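Local coordinates for protein glycoside hydrolase family 61 (Trichoderma reesei QM6a, PDB 5O2W) that probably acts as a copper-dependent lytic polysaccharide monooxygenase of family AA9, cleaving cellulose chains by oxidation, at residues Ala67-Gly72 with Ile180-Ser185. Numbering follows the deposited sequence. Where two conformers were deposited one is given.
Sequences ASVKAG and IAVSGS. With MAN (alpha-D-mannopyranose), chain R.
V69, modelled in two conformers of which one is described here, meets two side chains of the segment 180-185, in this conformer one with each of its methyls. Its CG2 then lies 3.6 Å from CG2 of V182, while CG1 reaches CB of I180 at 4.1 Å. The torsion of this conformer explains the split: with chi1 at -40°, CG1 stands anti to the carbonyl carbon and CG2 falls between N and C, which spreads the two methyls over successive neighbours on the same face. V182 is shared in turn, because its CG1, anti to the backbone N, comes to 3.9 Å from CB of A71. This face, which also carries A67, is the tightly packed one; A67 and V69 rest on I9 of strand 3-9, and I180 and V182 on Y153 of strand 151-161.

The backbones run in the same direction, with short axes inclined at 28°, and pair as parallel strands through four hydrogen bonds: A181 N to A67 O, V69 N to A181 O, S183 N to V69 O and A71 N to S183 O. The last is nearly straight, 2.8 Å between A71 N and S183 O with 176° at the hydrogen. Strand 67-70 thereby joins strand 172-183 within the immunoglobulin-like beta-sandwich characteristic of AA9 enzymes.

The reverse face, bearing S68, A181, K70 and S183, is much looser. Between two side chains its closest approach across the strands is S68 OG to A181 CB, 4.0 Å, and both K70 and S183 are exposed to solvent. Here S68 turns to an alpha-D-mannopyranose: its backbone N gives a nearly straight bond to mannose O2 (2.9 Å), and its hydroxyl OG donates to the ring oxygen O5, so two donors of one residue hold the sugar, which Y14 also hydrogen-bonds.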
loop_
_atom_site.group_PDB
_atom_site.type_symbol
_atom_site.label_atom_id
_atom_site.label_comp_id
_atom_site.label_asym_id
_atom_site.label_seq_id
_atom_site.Cartn_x
_atom_site.Cartn_y
_atom_site.Cartn_z
ATOM N N ALA A 67 -5.024 -14.206 -0.910
ATOM C CA ALA A 67 -5.096 -14.539 0.499
ATOM C C ALA A 67 -6.545 -14.367 0.871
ATOM O O ALA A 67 -7.121 -13.331 0.609
ATOM C CB ALA A 67 -4.232 -13.588 1.310
ATOM N N SER A 68 -7.157 -15.388 1.430
ATOM C CA SER A 68 -8.548 -15.261 1.816
ATOM C C SER A 68 -8.610 -14.655 3.213
ATOM O O SER A 68 -7.937 -15.141 4.130
ATOM C CB SER A 68 -9.292 -16.603 1.742
ATOM O OG SER A 68 -9.439 -17.059 0.395
ATOM N N VAL A 69 -9.497 -13.643 3.353
ATOM C CA VAL A 69 -9.578 -12.869 4.581
ATOM C C VAL A 69 -11.061 -12.650 4.982
ATOM O O VAL A 69 -11.978 -12.833 4.180
ATOM C CB VAL A 69 -8.841 -11.519 4.493
ATOM C CG1 VAL A 69 -7.509 -11.650 3.728
ATOM C CG2 VAL A 69 -9.723 -10.435 3.860
ATOM N N LYS A 70 -11.258 -12.309 6.251
ATOM C CA LYS A 70 -12.587 -12.007 6.783
ATOM C C LYS A 70 -12.664 -10.506 6.965
ATOM O O LYS A 70 -11.726 -9.864 7.471
ATOM C CB LYS A 70 -12.837 -12.730 8.137
ATOM C CG LYS A 70 -13.302 -14.191 8.045
ATOM C CD LYS A 70 -13.255 -14.880 9.424
ATOM C CE LYS A 70 -14.109 -16.146 9.484
ATOM N NZ LYS A 70 -14.447 -16.601 10.871
ATOM N N ALA A 71 -13.777 -9.926 6.550
ATOM C CA ALA A 71 -13.996 -8.522 6.828
ATOM C C ALA A 71 -13.857 -8.258 8.375
ATOM O O ALA A 71 -14.364 -9.021 9.244
ATOM C CB ALA A 71 -15.354 -8.090 6.274
ATOM N N GLY A 72 -13.099 -7.210 8.692
ATOM C CA GLY A 72 -12.711 -6.918 10.035
ATOM C C GLY A 72 -11.305 -7.381 10.407
ATOM O O GLY A 72 -10.823 -7.009 11.440
ATOM N N ILE A 180 -6.547 -10.126 -2.288
ATOM C CA ILE A 180 -7.347 -10.742 -1.222
ATOM C C ILE A 180 -8.762 -11.102 -1.730
ATOM O O ILE A 180 -9.329 -10.466 -2.683
ATOM C CB ILE A 180 -7.449 -9.831 0.014
ATOM C CG1 ILE A 180 -8.246 -8.567 -0.292
ATOM C CG2 ILE A 180 -6.070 -9.420 0.479
ATOM C CD1 ILE A 180 -8.427 -7.621 0.871
ATOM N N ALA A 181 -9.293 -12.159 -1.098
ATOM C CA ALA A 181 -10.689 -12.543 -1.230
ATOM C C ALA A 181 -11.388 -12.360 0.136
ATOM O O ALA A 181 -11.061 -13.026 1.135
ATOM C CB ALA A 181 -10.806 -13.969 -1.729
ATOM N N VAL A 182 -12.369 -11.450 0.148
ATOM C CA VAL A 182 -13.046 -11.071 1.349
ATOM C C VAL A 182 -14.391 -11.792 1.546
ATOM O O VAL A 182 -15.212 -11.846 0.645
ATOM C CB VAL A 182 -13.239 -9.543 1.450
ATOM C CG1 VAL A 182 -14.052 -9.185 2.711
ATOM C CG2 VAL A 182 -11.888 -8.855 1.512
ATOM N N SER A 183 -14.559 -12.347 2.742
ATOM C CA SER A 183 -15.836 -12.879 3.201
ATOM C C SER A 183 -16.382 -11.986 4.276
ATOM O O SER A 183 -15.625 -11.494 5.128
ATOM C CB SER A 183 -15.661 -14.282 3.794
ATOM O OG SER A 183 -15.652 -15.270 2.768
ATOM N N GLY A 184 -17.698 -11.837 4.281
ATOM C CA GLY A 184 -18.369 -11.140 5.373
ATOM C C GLY A 184 -19.846 -10.960 5.114
ATOM O O GLY A 184 -20.362 -11.490 4.168
ATOM N N SER A 185 -20.506 -10.208 5.988
ATOM C CA SER A 185 -21.942 -10.035 5.992
ATOM C C SER A 185 -22.405 -8.647 5.481
ATOM O O SER A 185 -23.607 -8.448 5.244
ATOM C CB SER A 185 -22.414 -10.176 7.424
ATOM O OG SER A 185 -22.329 -8.918 8.090
HETATM C C1 MAN R . -6.117 -18.889 -0.101
HETATM C C2 MAN R . -5.318 -18.909 1.203
HETATM C C3 MAN R . -5.532 -20.264 1.892
HETATM C C4 MAN R . -7.025 -20.601 2.005
HETATM C C5 MAN R . -7.743 -20.467 0.655
HETATM C C6 MAN R . -9.237 -20.485 0.867
HETATM O O2 MAN R . -5.807 -17.843 2.012
HETATM O O3 MAN R . -4.998 -20.255 3.179
HETATM O O4 MAN R . -7.286 -21.853 2.632
HETATM O O5 MAN R . -7.499 -19.175 0.180
HETATM O O6 MAN R . -9.933 -20.441 -0.372
#